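Local coordinates for L protein (CAS virus, PDB 5MV0), which probably acts as the cap-snatching endonuclease of a reptarenavirus polymerase, cutting capped host RNA to prime viral transcription, at residues M3-L15 / S28-A41. Residues are numbered along the deposited sequence; the frame is centred on the assembly and turned at random.
Sequences MDPDTNLLKNVIL and SSIVDDPYKLAMSA
With its CG anti to the backbone N (chi1 -177°), Leu37 reaches out of helix 34-57 and lodges as a knob in a hole formed by Thr7, Leu10, Lys11 and Ile14. Its two methyls divide the work: CD1 meets Ile14 CD1 at 3.6 Å, while CD2 touches both Thr7 O and CG2 and the CG of Lys11. Leu10 slides past Leu37 in the opposite direction, and Leu10 CD1 continues to Ala41 CB at 3.8 Å. Lys11 CB and CG pack on Ile30 and Leu37; bends at chi3 and chi4 then carry NZ to a salt bridge with Asp32, though the modelled NZ to OD1 separation of 2.3 Å is too short to be taken literally. Toward the N-terminal end, Thr7 OG1 donates to Met3 O (2.8 Å) from above the carbonyl plane and rests against Pro34. Met3 SD approaches the Tyr35 ring obliquely, 5.1 Å from its centroid, as a Met-aromatic contact. Asp33 N-caps helix 34-57, its OD2 accepting from Lys36 N. The segments 4-15 and 34-41 run at 38°, their axes closest at 10.2 Å, and the loop before Pro34 turns Ile30 toward helix 4-20, where its CD1 presses on Lys11 CA (3.4 Å). Helix 155-170 adds Ile168 against Thr7 and Leu10, extending this helical packing, which lies apart from the mixed sheet whose outermost strands within the chain are 60-61 and 137-145.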
# COMPACT_ATOMS: atom_id res chain seq x y z
N MET B 3 -9.36 -16.71 -18.17
CA MET B 3 -9.51 -15.68 -17.16
C MET B 3 -8.17 -15.19 -16.62
O MET B 3 -8.14 -14.20 -15.87
CB MET B 3 -10.38 -16.18 -16.00
CG MET B 3 -11.87 -16.31 -16.35
SD MET B 3 -12.92 -16.96 -15.02
CE MET B 3 -12.17 -18.57 -14.72
N ASP B 4 -7.07 -15.86 -16.98
CA ASP B 4 -5.75 -15.49 -16.45
C ASP B 4 -5.35 -14.06 -16.77
O ASP B 4 -4.94 -13.35 -15.84
CB ASP B 4 -4.69 -16.47 -16.97
CG ASP B 4 -4.70 -17.80 -16.23
OD1 ASP B 4 -3.68 -18.52 -16.28
OD2 ASP B 4 -5.73 -18.12 -15.60
N PRO B 5 -5.42 -13.57 -18.02
CA PRO B 5 -5.04 -12.17 -18.26
C PRO B 5 -5.81 -11.17 -17.39
O PRO B 5 -5.19 -10.30 -16.77
CB PRO B 5 -5.32 -11.98 -19.75
CG PRO B 5 -5.24 -13.35 -20.32
CD PRO B 5 -5.80 -14.25 -19.27
N ASP B 6 -7.14 -11.28 -17.33
CA ASP B 6 -7.90 -10.38 -16.47
C ASP B 6 -7.52 -10.55 -15.01
O ASP B 6 -7.41 -9.56 -14.27
CB ASP B 6 -9.40 -10.61 -16.64
CG ASP B 6 -9.95 -10.04 -17.94
OD1 ASP B 6 -9.26 -9.23 -18.60
OD2 ASP B 6 -11.10 -10.40 -18.30
N THR B 7 -7.35 -11.80 -14.57
CA THR B 7 -7.01 -12.04 -13.17
C THR B 7 -5.65 -11.46 -12.81
O THR B 7 -5.48 -10.85 -11.75
CB THR B 7 -7.06 -13.54 -12.87
OG1 THR B 7 -8.40 -14.02 -13.08
CG2 THR B 7 -6.67 -13.81 -11.42
N ASN B 8 -4.65 -11.65 -13.68
CA ASN B 8 -3.33 -11.09 -13.40
C ASN B 8 -3.37 -9.58 -13.35
O ASN B 8 -2.66 -8.95 -12.54
CB ASN B 8 -2.33 -11.54 -14.47
CG ASN B 8 -1.94 -12.99 -14.32
OD1 ASN B 8 -2.03 -13.55 -13.23
ND2 ASN B 8 -1.52 -13.60 -15.42
N LEU B 9 -4.16 -8.97 -14.23
CA LEU B 9 -4.27 -7.52 -14.25
C LEU B 9 -4.99 -7.00 -13.01
O LEU B 9 -4.58 -6.00 -12.42
CB LEU B 9 -5.00 -7.09 -15.52
CG LEU B 9 -4.99 -5.59 -15.84
CD1 LEU B 9 -3.54 -5.04 -15.92
CD2 LEU B 9 -5.75 -5.31 -17.14
N LEU B 10 -6.06 -7.68 -12.59
CA LEU B 10 -6.79 -7.24 -11.41
C LEU B 10 -5.92 -7.34 -10.15
O LEU B 10 -6.01 -6.49 -9.26
CB LEU B 10 -8.08 -8.06 -11.26
CG LEU B 10 -8.99 -7.76 -10.07
CD1 LEU B 10 -9.40 -6.29 -10.06
CD2 LEU B 10 -10.21 -8.67 -10.13
N LYS B 11 -5.06 -8.36 -10.07
CA LYS B 11 -4.13 -8.42 -8.94
C LYS B 11 -3.24 -7.19 -8.90
O LYS B 11 -3.00 -6.61 -7.83
CB LYS B 11 -3.27 -9.69 -9.01
CG LYS B 11 -4.04 -10.96 -8.70
CD LYS B 11 -3.11 -12.14 -8.43
CE LYS B 11 -2.46 -12.65 -9.70
NZ LYS B 11 -2.38 -14.15 -9.68
N ASN B 12 -2.75 -6.77 -10.06
CA ASN B 12 -1.91 -5.59 -10.12
C ASN B 12 -2.68 -4.33 -9.71
O ASN B 12 -2.16 -3.49 -8.97
CB ASN B 12 -1.34 -5.46 -11.53
CG ASN B 12 -0.46 -4.24 -11.70
OD1 ASN B 12 -0.92 -3.20 -12.15
ND2 ASN B 12 0.81 -4.37 -11.33
N VAL B 13 -3.94 -4.18 -10.17
CA VAL B 13 -4.78 -3.06 -9.74
C VAL B 13 -4.91 -3.05 -8.22
O VAL B 13 -4.71 -2.02 -7.57
CB VAL B 13 -6.17 -3.13 -10.41
CG1 VAL B 13 -7.15 -2.14 -9.75
CG2 VAL B 13 -6.07 -2.92 -11.92
N ILE B 14 -5.25 -4.20 -7.63
CA ILE B 14 -5.43 -4.24 -6.17
C ILE B 14 -4.12 -3.91 -5.46
O ILE B 14 -4.09 -3.14 -4.49
CB ILE B 14 -5.99 -5.61 -5.75
CG1 ILE B 14 -7.42 -5.79 -6.30
CG2 ILE B 14 -5.96 -5.75 -4.26
CD1 ILE B 14 -8.02 -7.17 -5.96
N LEU B 15 -3.02 -4.49 -5.94
CA LEU B 15 -1.72 -4.20 -5.34
C LEU B 15 -1.40 -2.72 -5.39
O LEU B 15 -0.88 -2.15 -4.41
CB LEU B 15 -0.61 -5.00 -6.03
CG LEU B 15 -0.55 -6.50 -5.71
CD1 LEU B 15 0.32 -7.27 -6.71
CD2 LEU B 15 -0.02 -6.73 -4.31
N SER B 28 -8.32 -6.20 3.02
CA SER B 28 -8.37 -6.70 1.67
C SER B 28 -7.54 -7.98 1.56
O SER B 28 -7.02 -8.50 2.55
CB SER B 28 -7.89 -5.64 0.67
OG SER B 28 -8.45 -5.89 -0.61
N SER B 29 -7.45 -8.48 0.34
CA SER B 29 -6.79 -9.75 0.10
C SER B 29 -6.47 -9.86 -1.37
O SER B 29 -7.18 -9.32 -2.23
CB SER B 29 -7.65 -10.94 0.53
OG SER B 29 -8.93 -10.91 -0.10
N ILE B 30 -5.40 -10.58 -1.66
CA ILE B 30 -4.95 -10.80 -3.02
C ILE B 30 -4.70 -12.29 -3.16
O ILE B 30 -3.82 -12.85 -2.49
CB ILE B 30 -3.71 -9.96 -3.35
CG1 ILE B 30 -3.31 -10.17 -4.79
CG2 ILE B 30 -2.56 -10.21 -2.39
CD1 ILE B 30 -4.06 -9.25 -5.64
N VAL B 31 -5.49 -12.96 -4.00
CA VAL B 31 -5.39 -14.40 -4.19
C VAL B 31 -5.36 -14.68 -5.69
O VAL B 31 -5.65 -13.81 -6.51
CB VAL B 31 -6.54 -15.16 -3.50
CG1 VAL B 31 -6.50 -14.91 -2.01
CG2 VAL B 31 -7.90 -14.74 -4.09
N ASP B 32 -4.99 -15.92 -6.04
CA ASP B 32 -4.93 -16.31 -7.45
C ASP B 32 -6.27 -16.81 -7.98
O ASP B 32 -6.46 -16.85 -9.20
CB ASP B 32 -3.87 -17.39 -7.66
CG ASP B 32 -2.44 -16.86 -7.50
OD1 ASP B 32 -2.15 -15.73 -7.97
OD2 ASP B 32 -1.60 -17.57 -6.90
N ASP B 33 -7.19 -17.21 -7.12
CA ASP B 33 -8.50 -17.67 -7.58
C ASP B 33 -9.28 -16.53 -8.22
O ASP B 33 -9.52 -15.51 -7.56
CB ASP B 33 -9.25 -18.28 -6.40
CG ASP B 33 -10.60 -18.86 -6.80
OD1 ASP B 33 -10.77 -20.09 -6.69
OD2 ASP B 33 -11.50 -18.10 -7.21
N PRO B 34 -9.68 -16.65 -9.49
CA PRO B 34 -10.38 -15.53 -10.15
C PRO B 34 -11.64 -15.08 -9.46
O PRO B 34 -11.87 -13.87 -9.35
CB PRO B 34 -10.68 -16.10 -11.55
CG PRO B 34 -9.62 -17.13 -11.77
CD PRO B 34 -9.38 -17.75 -10.42
N TYR B 35 -12.49 -16.01 -9.00
CA TYR B 35 -13.76 -15.59 -8.41
C TYR B 35 -13.53 -14.97 -7.05
O TYR B 35 -14.18 -13.97 -6.70
CB TYR B 35 -14.73 -16.76 -8.29
CG TYR B 35 -15.29 -17.22 -9.61
CD1 TYR B 35 -16.07 -18.37 -9.70
CD2 TYR B 35 -15.06 -16.49 -10.78
CE1 TYR B 35 -16.58 -18.79 -10.91
CE2 TYR B 35 -15.57 -16.91 -12.00
CZ TYR B 35 -16.33 -18.06 -12.05
OH TYR B 35 -16.85 -18.48 -13.25
N LYS B 36 -12.63 -15.56 -6.26
CA LYS B 36 -12.30 -14.98 -4.96
C LYS B 36 -11.68 -13.61 -5.13
O LYS B 36 -11.96 -12.68 -4.36
CB LYS B 36 -11.36 -15.92 -4.22
CG LYS B 36 -11.34 -15.74 -2.74
CD LYS B 36 -10.70 -16.95 -2.08
CE LYS B 36 -10.63 -16.79 -0.58
NZ LYS B 36 -10.09 -18.03 0.02
N LEU B 37 -10.80 -13.46 -6.13
CA LEU B 37 -10.20 -12.17 -6.40
C LEU B 37 -11.24 -11.15 -6.84
O LEU B 37 -11.21 -9.98 -6.42
CB LEU B 37 -9.12 -12.31 -7.47
CG LEU B 37 -8.35 -11.03 -7.79
CD1 LEU B 37 -7.45 -10.63 -6.62
CD2 LEU B 37 -7.54 -11.20 -9.05
N ALA B 38 -12.17 -11.57 -7.70
CA ALA B 38 -13.21 -10.65 -8.15
C ALA B 38 -14.03 -10.15 -6.98
O ALA B 38 -14.37 -8.95 -6.91
CB ALA B 38 -14.12 -11.31 -9.20
N MET B 39 -14.37 -11.03 -6.03
CA MET B 39 -15.19 -10.58 -4.91
C MET B 39 -14.40 -9.67 -3.98
O MET B 39 -14.95 -8.71 -3.43
CB MET B 39 -15.77 -11.79 -4.14
CG MET B 39 -16.78 -12.65 -4.95
SD MET B 39 -17.92 -11.75 -6.06
CE MET B 39 -18.92 -10.84 -4.88
N SER B 40 -13.10 -9.92 -3.83
CA SER B 40 -12.28 -9.02 -3.03
C SER B 40 -12.20 -7.63 -3.67
O SER B 40 -12.25 -6.61 -2.98
CB SER B 40 -10.88 -9.62 -2.84
OG SER B 40 -9.98 -8.65 -2.31
N ALA B 41 -12.11 -7.58 -5.00
CA ALA B 41 -12.09 -6.30 -5.70
C ALA B 41 -13.39 -5.53 -5.49
O ALA B 41 -13.38 -4.32 -5.25
CB ALA B 41 -11.85 -6.53 -7.19